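PDB 6WBT: cellulase IBT99 from Metagenomes, which probably hydrolyses the alpha-glycosidic bond of 6-phospho-alpha-glucosides, using NAD and manganese as family 4 glycosyl hydrolases do. Local coordinates for residues Y196-T206 against Y261-L271. Sequence-based numbering, arbitrary orientation.
Sequences YFGLNHYGWFT and YLPNTYWQYYL. With MN (manganese (II) ion), chain E; G6P (6-O-phosphono-alpha-D-glucopyranose), chain F.
Flat against the ring of H201 lies the ring of Y266, their planes 13° apart and their centroids separated by 3.8 Å. Both side chains point the same way, toward the sugar. Start at the histidine's CB, which rests on the tyrosine's CB and CG; CG comes next, 3.4 Å from Y266 CD2. ND1 also lies over the tyrosine ring but spends its bonding on T111 OG1. CD2 sits over Y266 CE2, while CE1 turns toward O3 of the glucose 6-phosphate. At the tip, NE2 binds the manganese ion at 2.1 Å, a site shared with C171 SG and the sugar's O2. Y266 OH accepts a hydrogen bond from the sugar's O3 at 3.2 Å, and the stack therefore forms part of the glucose 6-phosphate pocket.

Behind this pocket the two segments pair as antiparallel strands, 202-206 against 262-263, in the C-terminal domain of the family 4 glycosyl hydrolase fold. F205 and L262 exchange both backbone bonds. Two residues earlier on the same strand, G203 O is gripped from opposite faces of its plane, by N264 N and by W267 NE1, the latter at 2.7 Å and in the plane of the indole. That bond helps set the turn of the indole, which lies between two aromatic neighbours: W204 covers one face, Y202 the other, and each meets it at 35°. Y202 in turn drives its edge into the face of Y270.

N264 has CG anti to its own N (chi1 -170°), which carries the amide across to Y196 on the neighbouring strand 192-197. ND2 donates to Y196 OH at 2.7 Å and to a water that also takes H201 N; OD1 caps Y266 N at 3.0 Å. At the far end, T206 CG2 sits over the face of Y261.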
loop_
_atom_site.group_PDB
_atom_site.type_symbol
_atom_site.label_atom_id
_atom_site.label_comp_id
_atom_site.label_asym_id
_atom_site.label_seq_id
_atom_site.Cartn_x
_atom_site.Cartn_y
_atom_site.Cartn_z
ATOM N N TYR A 196 -5.862 -8.165 20.566
ATOM C CA TYR A 196 -4.539 -8.764 20.458
ATOM C C TYR A 196 -4.067 -8.700 19.013
ATOM O O TYR A 196 -4.869 -8.781 18.081
ATOM C CB TYR A 196 -4.580 -10.213 20.966
ATOM C CG TYR A 196 -3.275 -10.971 20.919
ATOM C CD1 TYR A 196 -2.901 -11.675 19.783
ATOM C CD2 TYR A 196 -2.434 -11.014 22.023
ATOM C CE1 TYR A 196 -1.717 -12.381 19.738
ATOM C CE2 TYR A 196 -1.247 -11.719 21.988
ATOM C CZ TYR A 196 -0.894 -12.401 20.842
ATOM O OH TYR A 196 0.286 -13.107 20.800
ATOM N N PHE A 197 -2.756 -8.544 18.834
ATOM C CA PHE A 197 -2.166 -8.570 17.503
ATOM C C PHE A 197 -0.719 -9.022 17.612
ATOM O O PHE A 197 -0.121 -8.997 18.691
ATOM C CB PHE A 197 -2.250 -7.202 16.808
ATOM C CG PHE A 197 -1.222 -6.209 17.284
ATOM C CD1 PHE A 197 -0.002 -6.084 16.635
ATOM C CD2 PHE A 197 -1.482 -5.392 18.371
ATOM C CE1 PHE A 197 0.942 -5.173 17.071
ATOM C CE2 PHE A 197 -0.543 -4.477 18.808
ATOM C CZ PHE A 197 0.669 -4.367 18.158
ATOM N N GLY A 198 -0.157 -9.426 16.472
ATOM C CA GLY A 198 1.213 -9.871 16.376
ATOM C C GLY A 198 1.288 -11.220 15.700
ATOM O O GLY A 198 0.341 -11.659 15.038
ATOM N N LEU A 199 2.430 -11.878 15.859
ATOM C CA LEU A 199 2.640 -13.222 15.346
ATOM C C LEU A 199 2.475 -14.239 16.473
ATOM O O LEU A 199 2.310 -13.886 17.642
ATOM C CB LEU A 199 4.026 -13.347 14.706
ATOM C CG LEU A 199 4.356 -12.356 13.588
ATOM C CD1 LEU A 199 5.745 -12.622 13.029
ATOM C CD2 LEU A 199 3.311 -12.413 12.484
ATOM N N ASN A 200 2.518 -15.516 16.104
ATOM C CA ASN A 200 2.413 -16.575 17.101
ATOM C C ASN A 200 3.616 -16.531 18.034
ATOM O O ASN A 200 4.766 -16.532 17.586
ATOM C CB ASN A 200 2.309 -17.940 16.421
ATOM C CG ASN A 200 2.207 -19.082 17.416
ATOM O OD1 ASN A 200 3.084 -19.942 17.488
ATOM N ND2 ASN A 200 1.134 -19.090 18.196
ATOM N N HIS A 201 3.337 -16.484 19.342
ATOM C CA HIS A 201 4.363 -16.303 20.370
ATOM C C HIS A 201 5.162 -15.025 20.130
ATOM O O HIS A 201 6.370 -14.973 20.374
ATOM C CB HIS A 201 5.293 -17.518 20.452
ATOM C CG HIS A 201 4.585 -18.804 20.750
ATOM N ND1 HIS A 201 5.162 -20.037 20.534
ATOM C CD2 HIS A 201 3.351 -19.048 21.251
ATOM C CE1 HIS A 201 4.313 -20.985 20.887
ATOM N NE2 HIS A 201 3.207 -20.412 21.325
ATOM N N TYR A 202 4.479 -13.983 19.653
ATOM C CA TYR A 202 5.129 -12.751 19.227
ATOM C C TYR A 202 4.109 -11.621 19.150
ATOM O O TYR A 202 4.137 -10.815 18.214
ATOM C CB TYR A 202 5.807 -12.957 17.871
ATOM C CG TYR A 202 7.039 -12.112 17.636
ATOM C CD1 TYR A 202 8.251 -12.442 18.226
ATOM C CD2 TYR A 202 6.994 -10.996 16.809
ATOM C CE1 TYR A 202 9.379 -11.680 18.012
ATOM C CE2 TYR A 202 8.120 -10.228 16.588
ATOM C CZ TYR A 202 9.310 -10.575 17.192
ATOM O OH TYR A 202 10.436 -9.815 16.977
ATOM N N GLY A 203 3.211 -11.550 20.134
ATOM C CA GLY A 203 2.109 -10.607 20.083
ATOM C C GLY A 203 1.994 -9.705 21.292
ATOM O O GLY A 203 2.870 -9.696 22.164
ATOM N N TRP A 204 0.912 -8.929 21.343
ATOM C CA TRP A 204 0.683 -7.973 22.415
ATOM C C TRP A 204 -0.810 -7.870 22.693
ATOM O O TRP A 204 -1.635 -7.964 21.780
ATOM C CB TRP A 204 1.241 -6.586 22.068
ATOM C CG TRP A 204 2.689 -6.589 21.687
ATOM C CD1 TRP A 204 3.211 -6.861 20.456
ATOM C CD2 TRP A 204 3.804 -6.301 22.540
ATOM N NE1 TRP A 204 4.580 -6.764 20.490
ATOM C CE2 TRP A 204 4.969 -6.423 21.758
ATOM C CE3 TRP A 204 3.931 -5.955 23.889
ATOM C CZ2 TRP A 204 6.245 -6.206 22.278
ATOM C CZ3 TRP A 204 5.200 -5.741 24.404
ATOM C CH2 TRP A 204 6.339 -5.868 23.600
ATOM N N PHE A 205 -1.147 -7.665 23.966
ATOM C CA PHE A 205 -2.527 -7.464 24.399
ATOM C C PHE A 205 -2.773 -5.966 24.534
ATOM O O PHE A 205 -2.316 -5.339 25.496
ATOM C CB PHE A 205 -2.795 -8.184 25.720
ATOM C CG PHE A 205 -2.713 -9.681 25.627
ATOM C CD1 PHE A 205 -3.860 -10.443 25.477
ATOM C CD2 PHE A 205 -1.490 -10.328 25.698
ATOM C CE1 PHE A 205 -3.789 -11.822 25.396
ATOM C CE2 PHE A 205 -1.412 -11.706 25.617
ATOM C CZ PHE A 205 -2.564 -12.453 25.466
ATOM N N THR A 206 -3.503 -5.391 23.575
ATOM C CA THR A 206 -3.727 -3.949 23.585
ATOM C C THR A 206 -4.782 -3.545 24.610
ATOM O O THR A 206 -4.605 -2.554 25.327
ATOM C CB THR A 206 -4.129 -3.465 22.191
ATOM O OG1 THR A 206 -5.332 -4.125 21.780
ATOM C CG2 THR A 206 -3.028 -3.764 21.188
ATOM N N TYR A 261 1.264 -1.926 25.827
ATOM C CA TYR A 261 0.422 -3.110 25.870
ATOM C C TYR A 261 0.977 -4.106 26.880
ATOM O O TYR A 261 2.114 -3.992 27.346
ATOM C CB TYR A 261 0.322 -3.770 24.487
ATOM C CG TYR A 261 0.105 -2.797 23.350
ATOM C CD1 TYR A 261 -0.890 -1.831 23.414
ATOM C CD2 TYR A 261 0.903 -2.839 22.214
ATOM C CE1 TYR A 261 -1.088 -0.937 22.378
ATOM C CE2 TYR A 261 0.713 -1.950 21.173
ATOM C CZ TYR A 261 -0.283 -1.002 21.260
ATOM O OH TYR A 261 -0.476 -0.115 20.225
ATOM N N LEU A 262 0.151 -5.091 27.217
ATOM C CA LEU A 262 0.605 -6.222 28.016
ATOM C C LEU A 262 1.256 -7.250 27.099
ATOM O O LEU A 262 0.605 -7.730 26.164
ATOM C CB LEU A 262 -0.557 -6.846 28.774
ATOM C CG LEU A 262 -1.033 -6.059 29.996
ATOM C CD1 LEU A 262 -2.340 -6.621 30.527
ATOM C CD2 LEU A 262 0.038 -6.079 31.076
ATOM N N PRO A 263 2.515 -7.613 27.324
ATOM C CA PRO A 263 3.240 -8.415 26.339
ATOM C C PRO A 263 2.847 -9.882 26.363
ATOM O O PRO A 263 2.389 -10.420 27.373
ATOM C CB PRO A 263 4.703 -8.243 26.763
ATOM C CG PRO A 263 4.622 -8.054 28.241
ATOM C CD PRO A 263 3.349 -7.281 28.492
ATOM N N ASN A 264 3.037 -10.527 25.215
ATOM C CA ASN A 264 2.960 -11.977 25.162
ATOM C C ASN A 264 4.113 -12.576 25.958
ATOM O O ASN A 264 5.191 -11.986 26.074
ATOM C CB ASN A 264 2.996 -12.466 23.713
ATOM C CG ASN A 264 2.678 -13.948 23.581
ATOM O OD1 ASN A 264 3.292 -14.791 24.235
ATOM N ND2 ASN A 264 1.709 -14.269 22.732
ATOM N N THR A 265 3.870 -13.762 26.517
ATOM C CA THR A 265 4.855 -14.387 27.394
ATOM C C THR A 265 6.161 -14.673 26.658
ATOM O O THR A 265 7.249 -14.507 27.223
ATOM C CB THR A 265 4.264 -15.668 27.990
ATOM O OG1 THR A 265 3.407 -15.333 29.088
ATOM C CG2 THR A 265 5.353 -16.602 28.471
ATOM N N TYR A 266 6.078 -15.066 25.386
ATOM C CA TYR A 266 7.258 -15.505 24.648
ATOM C C TYR A 266 8.200 -14.370 24.259
ATOM O O TYR A 266 9.240 -14.651 23.653
ATOM C CB TYR A 266 6.833 -16.276 23.399
ATOM C CG TYR A 266 6.566 -17.739 23.661
ATOM C CD1 TYR A 266 7.589 -18.674 23.592
ATOM C CD2 TYR A 266 5.292 -18.188 23.985
ATOM C CE1 TYR A 266 7.354 -20.013 23.832
ATOM C CE2 TYR A 266 5.048 -19.526 24.226
ATOM C CZ TYR A 266 6.081 -20.434 24.149
ATOM O OH TYR A 266 5.843 -21.767 24.390
ATOM N N TRP A 267 7.886 -13.114 24.583
ATOM C CA TRP A 267 8.870 -12.050 24.417
ATOM C C TRP A 267 10.049 -12.203 25.368
ATOM O O TRP A 267 11.034 -11.467 25.237
ATOM C CB TRP A 267 8.218 -10.682 24.620
ATOM C CG TRP A 267 7.371 -10.254 23.466
ATOM C CD1 TRP A 267 6.009 -10.272 23.396
ATOM C CD2 TRP A 267 7.832 -9.751 22.207
ATOM N NE1 TRP A 267 5.593 -9.806 22.172
ATOM C CE2 TRP A 267 6.693 -9.481 21.424
ATOM C CE3 TRP A 267 9.097 -9.502 21.666
ATOM C CZ2 TRP A 267 6.782 -8.975 20.130
ATOM C CZ3 TRP A 267 9.182 -8.999 20.382
ATOM C CH2 TRP A 267 8.031 -8.738 19.629
ATOM N N GLN A 268 9.964 -13.139 26.316
ATOM C CA GLN A 268 11.062 -13.402 27.238
ATOM C C GLN A 268 12.329 -13.822 26.505
ATOM O O GLN A 268 13.439 -13.524 26.963
ATOM C CB GLN A 268 10.630 -14.481 28.231
ATOM C CG GLN A 268 11.662 -14.872 29.261
ATOM C CD GLN A 268 11.325 -16.191 29.925
ATOM O OE1 GLN A 268 11.724 -16.452 31.059
ATOM N NE2 GLN A 268 10.587 -17.036 29.215
ATOM N N TYR A 269 12.192 -14.502 25.367
ATOM C CA TYR A 269 13.343 -15.026 24.645
ATOM C C TYR A 269 13.860 -14.085 23.564
ATOM O O TYR A 269 15.036 -14.179 23.195
ATOM C CB TYR A 269 12.997 -16.378 24.014
ATOM C CG TYR A 269 12.308 -17.331 24.964
ATOM C CD1 TYR A 269 10.959 -17.627 24.822
ATOM C CD2 TYR A 269 13.003 -17.924 26.010
ATOM C CE1 TYR A 269 10.323 -18.494 25.690
ATOM C CE2 TYR A 269 12.375 -18.791 26.883
ATOM C CZ TYR A 269 11.035 -19.074 26.718
ATOM O OH TYR A 269 10.406 -19.937 27.585
ATOM N N TYR A 270 13.019 -13.190 23.048
ATOM C CA TYR A 270 13.447 -12.248 22.020
ATOM C C TYR A 270 14.016 -10.968 22.621
ATOM O O TYR A 270 15.101 -10.525 22.232
ATOM C CB TYR A 270 12.279 -11.919 21.086
ATOM C CG TYR A 270 11.863 -13.067 20.197
ATOM C CD1 TYR A 270 12.509 -13.304 18.990
ATOM C CD2 TYR A 270 10.825 -13.914 20.561
ATOM C CE1 TYR A 270 12.133 -14.352 18.172
ATOM C CE2 TYR A 270 10.443 -14.964 19.750
ATOM C CZ TYR A 270 11.100 -15.180 18.557
ATOM O OH TYR A 270 10.723 -16.224 17.745
ATOM N N LEU A 271 13.295 -10.360 23.563
ATOM C CA LEU A 271 13.763 -9.129 24.186
ATOM C C LEU A 271 14.841 -9.372 25.232
ATOM O O LEU A 271 15.614 -8.453 25.528
ATOM C CB LEU A 271 12.590 -8.381 24.823
ATOM C CG LEU A 271 11.502 -7.903 23.860
ATOM C CD1 LEU A 271 10.383 -7.207 24.617
ATOM C CD2 LEU A 271 12.091 -6.984 22.801
HETATM MN MN MN E . 1.706 -21.872 21.031
HETATM C C1 G6P F . 2.016 -23.219 25.759
HETATM C C2 G6P F . 2.654 -22.813 24.433
HETATM C C3 G6P F . 3.243 -24.022 23.715
HETATM C C4 G6P F . 4.147 -24.810 24.655
HETATM C C5 G6P F . 3.375 -25.155 25.923
HETATM C C6 G6P F . 4.197 -25.990 26.901
HETATM O O1 G6P F . 0.875 -24.045 25.507
HETATM O O2 G6P F . 1.669 -22.197 23.597
HETATM O O3 G6P F . 3.992 -23.586 22.576
HETATM O O4 G6P F . 4.587 -26.011 24.012
HETATM O O5 G6P F . 2.957 -23.943 26.553
HETATM O O6 G6P F . 5.449 -26.362 26.330
HETATM P P G6P F . 6.334 -27.510 27.029
HETATM O O1P G6P F . 7.751 -27.005 26.916
HETATM O O2P G6P F . 6.034 -28.754 26.228
HETATM O O3P G6P F . 5.806 -27.553 28.444
HETATM O O HOH W 1 0.836 -16.601 21.120
#